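Local coordinates for protein quinone oxidoreductase 1 (Escherichia coli, PDB 1QOR) that uses NADPH to reduce quinones to 1,4-benzosemiquinones, working as a homodimer of the zinc-containing alcohol dehydrogenase family, at residues L234-G239 with Y260-S265; R224-L229 with G251-K256. One frame throughout, in Å; residues are numbered along the deposited sequence.

Both contacts belong to one corner of the nucleotide-binding domain, where strand 233-237, helix 251-255 and strand 260-262 follow one another as a beta-alpha-beta unit. Contact 1 joins the two strands; it is buried, held by backbone hydrogen bonds, and ends at the nicotinamide of NADPH. Contact 2, its centre about 13 Å away and farther from the middle of the chain, sets helix 222-227 against helix 251-255 by leucine and isoleucine packing under a salt bridge, partly buried and away from the cofactor. The two meet where M235 CG packs on L226 CD2 and V261 CG1 on L253 CD1, and both touch the second subunit.

Contact 1 of 2, residues L234-G239 with Y260-S265; sequences LMVSFG and YVTRPS. With NDP (NADPH dihydro-nicotinamide-adenine-dinucleotide phosphate), chain D; SO4 (sulfate ion), chain C.
The last two parallel strands of the six-stranded Rossmann sheet pair here, L234, M235 and V236 lying beside Y260, V261 and T262, and their C-terminal ends run out into the nicotinamide site. Three backbone bonds join them: M235 N to Y260 O (2.8 Å), T262 N to M235 O and S237 N to T262 O. On one face L234 CD1 lies against Y260 CB (3.7 Å), and V236 CG2 sits beside T262 CG2. On the other, M235 CG packs alongside V261 CG2, while helix 222-227 covers M235. Beyond the strands, P264 CG rests against both V236 CG1 (3.9 Å) and F238 CB. R263 folds back across the first strand's end: CG is anti to the backbone N (chi1 -154°) and the chain bends at chi2, which carries the guanidinium over F238 C and G239 N, one of its faces toward them. NH1 donates to P264 O (3.0 Å) and, almost straight at 168°, to sulfate O3 (2.9 Å), while NH2 reaches sulfate O1. A water accepts from R263 NE (2.9 Å), donates to G239 O and is hydrogen-bonded to S237 OG, tying R263 to S237 and G239 of the other segment. The carboxamide N7N of NADPH donates to P264 O at 2.9 Å, so the carbonyl that receives R263 also helps fix the nicotinamide. G239 CA lies 3.4 Å from ribose O3D, where a side chain would collide with the cofactor. Y260, V261 and T262 also pair antiparallel with a strand of the second subunit, continuing the sheet across the dimer. Cofactor contacts from the loops at the C-terminal ends of parallel strands are the hallmark of the Rossmann fold.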
loop_
_atom_site.group_PDB
_atom_site.type_symbol
_atom_site.label_atom_id
_atom_site.label_comp_id
_atom_site.label_asym_id
_atom_site.label_seq_id
_atom_site.Cartn_x
_atom_site.Cartn_y
_atom_site.Cartn_z
ATOM N N LEU A 234 2.139 -7.014 -3.557
ATOM C CA LEU A 234 1.781 -5.638 -3.864
ATOM C C LEU A 234 0.664 -5.509 -4.852
ATOM O O LEU A 234 0.779 -6.012 -5.962
ATOM C CB LEU A 234 2.981 -4.894 -4.411
ATOM C CG LEU A 234 2.732 -3.452 -4.890
ATOM C CD1 LEU A 234 2.454 -2.426 -3.737
ATOM C CD2 LEU A 234 3.973 -3.033 -5.679
ATOM N N MET A 235 -0.407 -4.821 -4.458
ATOM C CA MET A 235 -1.554 -4.589 -5.321
ATOM C C MET A 235 -1.418 -3.165 -5.885
ATOM O O MET A 235 -1.338 -2.194 -5.101
ATOM C CB MET A 235 -2.860 -4.762 -4.519
ATOM C CG MET A 235 -4.111 -4.187 -5.177
ATOM S SD MET A 235 -4.565 -5.015 -6.720
ATOM C CE MET A 235 -6.301 -4.564 -6.998
ATOM N N VAL A 236 -1.283 -3.046 -7.217
ATOM C CA VAL A 236 -1.178 -1.749 -7.884
ATOM C C VAL A 236 -2.507 -1.376 -8.534
ATOM O O VAL A 236 -2.889 -1.931 -9.572
ATOM C CB VAL A 236 -0.023 -1.722 -8.921
ATOM C CG1 VAL A 236 0.172 -0.270 -9.502
ATOM C CG2 VAL A 236 1.294 -2.202 -8.258
ATOM N N SER A 237 -3.289 -0.528 -7.859
ATOM C CA SER A 237 -4.581 -0.076 -8.388
ATOM C C SER A 237 -4.287 1.207 -9.188
ATOM O O SER A 237 -3.961 2.247 -8.607
ATOM C CB SER A 237 -5.514 0.219 -7.232
ATOM O OG SER A 237 -6.808 0.527 -7.717
ATOM N N PHE A 238 -4.367 1.151 -10.522
ATOM C CA PHE A 238 -3.984 2.315 -11.311
ATOM C C PHE A 238 -4.996 2.749 -12.338
ATOM O O PHE A 238 -4.663 3.493 -13.249
ATOM C CB PHE A 238 -2.580 2.086 -11.941
ATOM C CG PHE A 238 -2.561 1.150 -13.142
ATOM C CD1 PHE A 238 -2.512 -0.227 -12.967
ATOM C CD2 PHE A 238 -2.548 1.670 -14.444
ATOM C CE1 PHE A 238 -2.445 -1.092 -14.060
ATOM C CE2 PHE A 238 -2.490 0.833 -15.559
ATOM C CZ PHE A 238 -2.435 -0.560 -15.374
ATOM N N GLY A 239 -6.230 2.285 -12.195
ATOM C CA GLY A 239 -7.276 2.659 -13.127
ATOM C C GLY A 239 -8.637 2.511 -12.450
ATOM O O GLY A 239 -8.733 1.947 -11.364
ATOM N N TYR A 260 0.375 -4.949 0.481
ATOM C CA TYR A 260 0.627 -3.542 0.227
ATOM C C TYR A 260 -0.274 -3.137 -0.961
ATOM O O TYR A 260 -0.670 -3.971 -1.793
ATOM C CB TYR A 260 2.048 -3.257 -0.166
ATOM C CG TYR A 260 3.100 -3.509 0.879
ATOM C CD1 TYR A 260 3.470 -4.809 1.233
ATOM C CD2 TYR A 260 3.846 -2.450 1.411
ATOM C CE1 TYR A 260 4.554 -5.043 2.067
ATOM C CE2 TYR A 260 4.942 -2.682 2.259
ATOM C CZ TYR A 260 5.273 -3.968 2.565
ATOM O OH TYR A 260 6.337 -4.184 3.368
ATOM N N VAL A 261 -0.716 -1.885 -0.958
ATOM C CA VAL A 261 -1.484 -1.357 -2.066
ATOM C C VAL A 261 -1.019 0.083 -2.332
ATOM O O VAL A 261 -0.615 0.812 -1.409
ATOM C CB VAL A 261 -3.015 -1.506 -1.869
ATOM C CG1 VAL A 261 -3.439 -0.884 -0.602
ATOM C CG2 VAL A 261 -3.774 -0.838 -3.038
ATOM N N THR A 262 -0.998 0.465 -3.604
ATOM C CA THR A 262 -0.586 1.802 -3.976
ATOM C C THR A 262 -1.503 2.180 -5.100
ATOM O O THR A 262 -2.063 1.294 -5.752
ATOM C CB THR A 262 0.883 1.876 -4.427
ATOM O OG1 THR A 262 1.221 3.241 -4.742
ATOM C CG2 THR A 262 1.134 0.973 -5.666
ATOM N N ARG A 263 -1.819 3.476 -5.193
ATOM C CA ARG A 263 -2.697 3.972 -6.249
ATOM C C ARG A 263 -1.902 5.105 -6.908
ATOM O O ARG A 263 -2.030 6.266 -6.538
ATOM C CB ARG A 263 -4.016 4.463 -5.668
ATOM C CG ARG A 263 -5.175 4.409 -6.657
ATOM C CD ARG A 263 -4.852 5.108 -8.011
ATOM N NE ARG A 263 -5.961 4.996 -8.964
ATOM C CZ ARG A 263 -5.923 5.449 -10.215
ATOM N NH1 ARG A 263 -4.828 6.040 -10.692
ATOM N NH2 ARG A 263 -7.007 5.355 -10.973
ATOM N N PRO A 264 -1.064 4.765 -7.904
ATOM C CA PRO A 264 -0.224 5.743 -8.609
ATOM C C PRO A 264 -0.859 6.470 -9.803
ATOM O O PRO A 264 -1.895 6.062 -10.348
ATOM C CB PRO A 264 0.953 4.877 -9.068
ATOM C CG PRO A 264 0.230 3.627 -9.522
ATOM C CD PRO A 264 -0.846 3.402 -8.452
ATOM N N SER A 265 -0.206 7.561 -10.192
ATOM C CA SER A 265 -0.617 8.343 -11.340
ATOM C C SER A 265 0.699 8.772 -11.988
ATOM O O SER A 265 1.769 8.696 -11.370
ATOM C CB SER A 265 -1.481 9.553 -10.940
ATOM O OG SER A 265 -0.674 10.557 -10.363
HETATM P PA NDP D . -8.091 0.701 -22.523
HETATM O O1A NDP D . -7.828 0.906 -23.971
HETATM O O2A NDP D . -7.301 -0.328 -21.798
HETATM O O5B NDP D . -9.608 0.513 -22.259
HETATM C C5B NDP D . -10.126 0.070 -21.033
HETATM C C4B NDP D . -10.291 -1.419 -21.090
HETATM O O4B NDP D . -10.547 -1.739 -19.729
HETATM C C3B NDP D . -11.496 -1.966 -21.868
HETATM O O3B NDP D . -11.150 -2.095 -23.273
HETATM C C2B NDP D . -11.859 -3.213 -21.076
HETATM O O2B NDP D . -11.182 -4.320 -21.657
HETATM C C1B NDP D . -11.356 -2.899 -19.599
HETATM N N9A NDP D . -12.588 -2.817 -18.798
HETATM C C8A NDP D . -12.983 -3.638 -17.824
HETATM N N7A NDP D . -14.184 -3.259 -17.370
HETATM C C5A NDP D . -14.494 -2.204 -18.090
HETATM C C6A NDP D . -15.680 -1.487 -17.988
HETATM N N6A NDP D . -16.641 -1.796 -17.127
HETATM N N1A NDP D . -15.806 -0.459 -18.829
HETATM C C2A NDP D . -14.846 -0.119 -19.734
HETATM N N3A NDP D . -13.713 -0.819 -19.825
HETATM C C4A NDP D . -13.527 -1.889 -18.999
HETATM O O3 NDP D . -7.699 2.110 -21.898
HETATM P PN NDP D . -6.358 2.910 -21.662
HETATM O O1N NDP D . -5.153 2.175 -22.193
HETATM O O2N NDP D . -6.580 4.347 -22.074
HETATM O O5D NDP D . -6.334 2.866 -20.016
HETATM C C5D NDP D . -6.348 1.680 -19.234
HETATM C C4D NDP D . -6.535 1.992 -17.787
HETATM O O4D NDP D . -5.343 2.608 -17.247
HETATM C C3D NDP D . -7.683 2.957 -17.513
HETATM O O3D NDP D . -8.405 2.541 -16.349
HETATM C C2D NDP D . -6.925 4.280 -17.273
HETATM O O2D NDP D . -7.687 5.188 -16.516
HETATM C C1D NDP D . -5.704 3.846 -16.514
HETATM N N1N NDP D . -4.427 4.603 -16.615
HETATM C C2N NDP D . -3.744 4.927 -15.469
HETATM C C3N NDP D . -2.553 5.622 -15.588
HETATM C C7N NDP D . -1.735 5.974 -14.352
HETATM O O7N NDP D . -0.657 6.549 -14.448
HETATM N N7N NDP D . -2.277 5.608 -13.210
HETATM C C4N NDP D . -2.038 5.983 -16.822
HETATM C C5N NDP D . -2.748 5.640 -17.980
HETATM C C6N NDP D . -3.946 4.957 -17.859
HETATM P P2B NDP D . -11.808 -5.859 -21.554
HETATM O O1X NDP D . -10.711 -6.733 -22.023
HETATM O O2X NDP D . -12.137 -6.059 -20.136
HETATM O O3X NDP D . -12.994 -5.804 -22.429
HETATM S S SO4 C . -5.967 7.341 -14.217
HETATM O O1 SO4 C . -7.195 7.075 -13.684
HETATM O O2 SO4 C . -6.027 7.249 -15.687
HETATM O O3 SO4 C . -4.957 6.674 -13.485
HETATM O O4 SO4 C . -5.424 8.560 -14.021
HETATM O O HOH W 1 -7.805 2.815 -8.852
#

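Contact 2 of 2, residues R224-L229 with G251-K256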
loop_
_atom_site.group_PDB
_atom_site.type_symbol
_atom_site.label_atom_id
_atom_site.label_comp_id
_atom_site.label_asym_id
_atom_site.label_seq_id
_atom_site.Cartn_x
_atom_site.Cartn_y
_atom_site.Cartn_z
ATOM N N ARG A 224 -11.097 -10.079 -6.284
ATOM C CA ARG A 224 -10.427 -11.154 -7.028
ATOM C C ARG A 224 -8.898 -10.932 -7.102
ATOM O O ARG A 224 -8.122 -11.840 -6.768
ATOM C CB ARG A 224 -11.071 -11.354 -8.416
ATOM C CG ARG A 224 -12.421 -12.063 -8.298
ATOM C CD ARG A 224 -13.210 -12.232 -9.603
ATOM N NE ARG A 224 -13.562 -10.950 -10.200
ATOM C CZ ARG A 224 -13.901 -10.782 -11.480
ATOM N NH1 ARG A 224 -13.961 -11.823 -12.304
ATOM N NH2 ARG A 224 -14.059 -9.556 -11.974
ATOM N N SER A 225 -8.471 -9.687 -7.346
ATOM C CA SER A 225 -7.056 -9.390 -7.422
ATOM C C SER A 225 -6.323 -9.595 -6.099
ATOM O O SER A 225 -5.195 -10.139 -6.075
ATOM C CB SER A 225 -6.854 -7.995 -7.938
ATOM O OG SER A 225 -7.236 -7.921 -9.305
ATOM N N LEU A 226 -6.948 -9.185 -4.983
ATOM C CA LEU A 226 -6.301 -9.370 -3.684
ATOM C C LEU A 226 -6.107 -10.879 -3.410
ATOM O O LEU A 226 -5.096 -11.304 -2.830
ATOM C CB LEU A 226 -7.122 -8.699 -2.574
ATOM C CG LEU A 226 -7.231 -7.155 -2.681
ATOM C CD1 LEU A 226 -8.070 -6.627 -1.514
ATOM C CD2 LEU A 226 -5.856 -6.482 -2.676
ATOM N N ASP A 227 -7.078 -11.677 -3.852
ATOM C CA ASP A 227 -7.019 -13.116 -3.713
ATOM C C ASP A 227 -5.930 -13.785 -4.601
ATOM O O ASP A 227 -5.625 -14.962 -4.399
ATOM C CB ASP A 227 -8.387 -13.731 -4.018
ATOM C CG ASP A 227 -9.336 -13.666 -2.832
ATOM O OD1 ASP A 227 -8.856 -13.567 -1.674
ATOM O OD2 ASP A 227 -10.574 -13.729 -3.055
ATOM N N CYS A 228 -5.333 -13.060 -5.551
ATOM C CA CYS A 228 -4.280 -13.647 -6.410
ATOM C C CYS A 228 -2.907 -13.335 -5.889
ATOM O O CYS A 228 -1.913 -13.681 -6.517
ATOM C CB CYS A 228 -4.360 -13.101 -7.836
ATOM S SG CYS A 228 -5.895 -13.561 -8.606
ATOM N N LEU A 229 -2.836 -12.790 -4.684
ATOM C CA LEU A 229 -1.547 -12.339 -4.165
ATOM C C LEU A 229 -0.914 -13.135 -3.052
ATOM O O LEU A 229 -1.602 -13.642 -2.194
ATOM C CB LEU A 229 -1.713 -10.877 -3.714
ATOM C CG LEU A 229 -1.076 -9.600 -4.296
ATOM C CD1 LEU A 229 -0.302 -9.694 -5.562
ATOM C CD2 LEU A 229 -2.160 -8.521 -4.315
ATOM N N GLY A 251 -8.617 -3.423 7.138
ATOM C CA GLY A 251 -8.451 -4.733 7.726
ATOM C C GLY A 251 -8.300 -5.794 6.648
ATOM O O GLY A 251 -7.516 -6.732 6.820
ATOM N N ILE A 252 -8.999 -5.628 5.520
ATOM C CA ILE A 252 -8.889 -6.579 4.418
ATOM C C ILE A 252 -7.439 -6.811 3.921
ATOM O O ILE A 252 -7.119 -7.945 3.508
ATOM C CB ILE A 252 -9.809 -6.233 3.224
ATOM C CG1 ILE A 252 -10.088 -7.519 2.414
ATOM C CG2 ILE A 252 -9.153 -5.176 2.308
ATOM C CD1 ILE A 252 -11.093 -7.289 1.268
ATOM N N LEU A 253 -6.556 -5.802 3.993
ATOM C CA LEU A 253 -5.163 -6.010 3.581
ATOM C C LEU A 253 -4.439 -6.965 4.562
ATOM O O LEU A 253 -3.420 -7.647 4.248
ATOM C CB LEU A 253 -4.418 -4.672 3.515
ATOM C CG LEU A 253 -5.075 -3.659 2.585
ATOM C CD1 LEU A 253 -4.297 -2.277 2.512
ATOM C CD2 LEU A 253 -5.148 -4.363 1.195
ATOM N N ASN A 254 -4.937 -6.962 5.789
ATOM C CA ASN A 254 -4.373 -7.797 6.849
ATOM C C ASN A 254 -4.842 -9.243 6.585
ATOM O O ASN A 254 -4.021 -10.171 6.467
ATOM C CB ASN A 254 -4.891 -7.307 8.207
ATOM C CG ASN A 254 -4.319 -8.090 9.395
ATOM O OD1 ASN A 254 -4.659 -7.792 10.544
ATOM N ND2 ASN A 254 -3.431 -9.037 9.145
ATOM N N GLN A 255 -6.154 -9.408 6.481
ATOM C CA GLN A 255 -6.742 -10.707 6.247
ATOM C C GLN A 255 -6.167 -11.386 5.022
ATOM O O GLN A 255 -5.825 -12.544 5.070
ATOM C CB GLN A 255 -8.218 -10.570 6.032
ATOM C CG GLN A 255 -8.962 -10.118 7.220
ATOM C CD GLN A 255 -10.369 -9.719 6.822
ATOM O OE1 GLN A 255 -10.965 -8.778 7.394
ATOM N NE2 GLN A 255 -10.900 -10.392 5.784
ATOM N N LYS A 256 -6.025 -10.633 3.942
ATOM C CA LYS A 256 -5.516 -11.167 2.707
ATOM C C LYS A 256 -4.022 -11.452 2.695
ATOM O O LYS A 256 -3.499 -11.844 1.656
ATOM C CB LYS A 256 -5.922 -10.262 1.549
ATOM C CG LYS A 256 -7.140 -10.754 0.760
ATOM C CD LYS A 256 -8.389 -10.836 1.572
ATOM C CE LYS A 256 -9.424 -11.791 0.948
ATOM N NZ LYS A 256 -10.041 -11.197 -0.265
HETATM O O HOH W 2 -1.609 -13.960 0.935
#
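K256 and D227 close the contact with a salt bridge, NZ standing 3.0 Å from OD1 and approaching it from above the carboxylate plane, 50° out of it. OD2 is farther from the ammonium, at 3.8 Å from NZ, so the grip is one-sided. Just beneath, the lysine's aliphatic chain runs over L226, with CG 3.9 Å from L226 CB, and bends at chi2 (62°) and again at chi4 to bring the ammonium round to D227. The branches of L226 divide between two partners: CD1 meets I252 CD1 at 4.2 Å, the two side chains crossing at about a right angle, while CD2 makes a looser contact with L253 CD2 at 4.5 Å. Because K256 N is bonded to I252 O (2.9 Å), the lysine leaves the end of helix 251-255 on the same side as I252. Away from the charged pair, a water lies within hydrogen-bonding distance of both L229 O and K256 O, spanning the two backbones. Farther out, L226 also rests on M235 of the neighbouring strand and on L259, and D227 O receives K209 NZ. L253 also packs on R263 of the second subunit. A methionine in place of K256 would probably leave the D227 carboxylate without its positive mate. Apolar packing thus seats helix 251-255 against helix 222-227 on one side of the sheet, and a charge pair gripping through one carboxylate oxygen joins their C-terminal ends; being partly exposed, it is probably weakened by solvent.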